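Local structure of uncharacterized protein YPL067C (Saccharomyces cerevisiae, 5KCI) at residues Trp19-Lys23 / Gly147-Trp151. The protein is of unknown function but belongs to the cytoplasmic DUF3605 family and may be connected with histidine triad amyloid toxicity. Sequence-based numbering, arbitrary orientation.
Sequences WEQIK and GHVAW
At the edge of the antiparallel sheet of this DUF3605-family protein, beside its outermost strand 149-152, Trp19 in the first turn of helix 19-28 reaches the Schellman motif at Gly147, which ends helix 141-146. The side chain starts toward the strand, and with CG anti to the backbone N (chi1 -173°) the indole extends to the turn. Its NE1 donates to Gly147 O at 3.0 Å; the bond is bent, 146° at the hydrogen, and the donor sits somewhat off the carbonyl plane. His148 turns an edge toward the indole face in a T-shaped pair, planes at 81°, with His148 CD2 3.7 Å from Trp19 NE1. Phe172 of the neighbouring strand stacks on Trp19 and meets His148 edge-to-face, completing an aromatic cluster, while Leu170 also touches the indole. A leucine in place of Trp19 would probably leave Gly147 O without its indole donor and His148 without the ring face it abuts. Lys23, one turn on, lays CG 3.8 Å above the indole plane, toward the rim. Its poorly ordered chain bends at chi3 and chi4, bringing NZ near the Gly147 and Val149 carbonyls. The benzo end packs on the strand, Trp19 CH2 lying 3.7 Å from Ala150 CB.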
loop_
_atom_site.group_PDB
_atom_site.type_symbol
_atom_site.label_atom_id
_atom_site.label_comp_id
_atom_site.label_asym_id
_atom_site.label_seq_id
_atom_site.Cartn_x
_atom_site.Cartn_y
_atom_site.Cartn_z
ATOM N N TRP A 19 -6.093 11.968 -10.861
ATOM C CA TRP A 19 -4.872 11.952 -10.063
ATOM C C TRP A 19 -4.765 13.189 -9.177
ATOM O O TRP A 19 -4.443 13.088 -7.990
ATOM C CB TRP A 19 -3.652 11.845 -10.980
ATOM C CG TRP A 19 -2.375 11.661 -10.196
ATOM C CD1 TRP A 19 -1.355 12.549 -10.066
ATOM C CD2 TRP A 19 -2.027 10.534 -9.393
ATOM N NE1 TRP A 19 -0.389 12.037 -9.226
ATOM C CE2 TRP A 19 -0.770 10.792 -8.828
ATOM C CE3 TRP A 19 -2.646 9.313 -9.120
ATOM C CZ2 TRP A 19 -0.135 9.891 -7.997
ATOM C CZ3 TRP A 19 -2.010 8.428 -8.297
ATOM C CH2 TRP A 19 -0.772 8.718 -7.735
ATOM N N GLU A 20 -5.045 14.378 -9.746
ATOM C CA GLU A 20 -4.948 15.606 -8.960
ATOM C C GLU A 20 -5.949 15.606 -7.802
ATOM O O GLU A 20 -5.659 16.115 -6.711
ATOM C CB GLU A 20 -5.162 16.822 -9.860
ATOM C CG GLU A 20 -4.097 17.901 -9.700
ATOM C CD GLU A 20 -4.294 19.072 -10.645
ATOM O OE1 GLU A 20 -5.001 18.911 -11.661
ATOM O OE2 GLU A 20 -3.742 20.159 -10.369
ATOM N N GLN A 21 -7.130 15.045 -8.027
ATOM C CA GLN A 21 -8.103 14.911 -6.951
ATOM C C GLN A 21 -7.604 13.958 -5.872
ATOM O O GLN A 21 -7.769 14.232 -4.676
ATOM C CB GLN A 21 -9.434 14.439 -7.525
ATOM C CG GLN A 21 -10.034 15.445 -8.490
ATOM C CD GLN A 21 -11.349 14.966 -9.077
ATOM O OE1 GLN A 21 -11.429 13.874 -9.641
ATOM N NE2 GLN A 21 -12.393 15.778 -8.933
ATOM N N ILE A 22 -7.032 12.821 -6.278
ATOM C CA ILE A 22 -6.434 11.876 -5.334
ATOM C C ILE A 22 -5.397 12.576 -4.470
ATOM O O ILE A 22 -5.391 12.436 -3.242
ATOM C CB ILE A 22 -5.832 10.676 -6.090
ATOM C CG1 ILE A 22 -6.949 9.913 -6.796
ATOM C CG2 ILE A 22 -5.121 9.722 -5.132
ATOM C CD1 ILE A 22 -6.481 8.861 -7.783
ATOM N N LYS A 23 -4.520 13.368 -5.091
ATOM C CA LYS A 23 -3.498 14.054 -4.312
ATOM C C LYS A 23 -4.131 15.043 -3.337
ATOM O O LYS A 23 -3.699 15.144 -2.177
ATOM C CB LYS A 23 -2.501 14.748 -5.243
ATOM C CG LYS A 23 -1.616 13.770 -6.013
ATOM C CD LYS A 23 -0.374 14.432 -6.598
ATOM C CE LYS A 23 0.861 14.239 -5.720
ATOM N NZ LYS A 23 1.190 12.807 -5.456
ATOM N N GLY A 147 5.786 12.893 -10.154
ATOM C CA GLY A 147 4.761 13.105 -9.152
ATOM C C GLY A 147 3.636 12.088 -9.203
ATOM O O GLY A 147 2.518 12.374 -8.771
ATOM N N HIS A 148 3.914 10.893 -9.712
ATOM C CA HIS A 148 2.890 9.906 -10.009
ATOM C C HIS A 148 2.966 8.715 -9.066
ATOM O O HIS A 148 2.533 7.608 -9.398
ATOM C CB HIS A 148 3.012 9.471 -11.469
ATOM C CG HIS A 148 2.501 10.505 -12.410
ATOM N ND1 HIS A 148 2.622 10.409 -13.787
ATOM C CD2 HIS A 148 1.845 11.662 -12.166
ATOM C CE1 HIS A 148 2.064 11.472 -14.342
ATOM N NE2 HIS A 148 1.583 12.246 -13.383
ATOM N N VAL A 149 3.498 8.957 -7.872
ATOM C CA VAL A 149 3.421 8.010 -6.774
ATOM C C VAL A 149 2.741 8.714 -5.610
ATOM O O VAL A 149 3.142 9.823 -5.236
ATOM C CB VAL A 149 4.811 7.524 -6.334
ATOM C CG1 VAL A 149 4.669 6.456 -5.211
ATOM C CG2 VAL A 149 5.589 6.964 -7.503
ATOM N N ALA A 150 1.747 8.061 -5.011
ATOM C CA ALA A 150 1.134 8.595 -3.803
ATOM C C ALA A 150 0.871 7.448 -2.850
ATOM O O ALA A 150 0.839 6.287 -3.248
ATOM C CB ALA A 150 -0.188 9.324 -4.098
ATOM N N TRP A 151 0.632 7.785 -1.587
ATOM C CA TRP A 151 0.361 6.726 -0.631
ATOM C C TRP A 151 -0.472 7.282 0.510
ATOM O O TRP A 151 -0.468 8.487 0.779
ATOM C CB TRP A 151 1.653 6.084 -0.090
ATOM C CG TRP A 151 2.503 6.971 0.764
ATOM C CD1 TRP A 151 3.510 7.805 0.346
ATOM C CD2 TRP A 151 2.448 7.106 2.204
ATOM N NE1 TRP A 151 4.067 8.451 1.426
ATOM C CE2 TRP A 151 3.438 8.039 2.572
ATOM C CE3 TRP A 151 1.652 6.535 3.195
ATOM C CZ2 TRP A 151 3.668 8.417 3.911
ATOM C CZ3 TRP A 151 1.881 6.916 4.541
ATOM C CH2 TRP A 151 2.878 7.844 4.873
#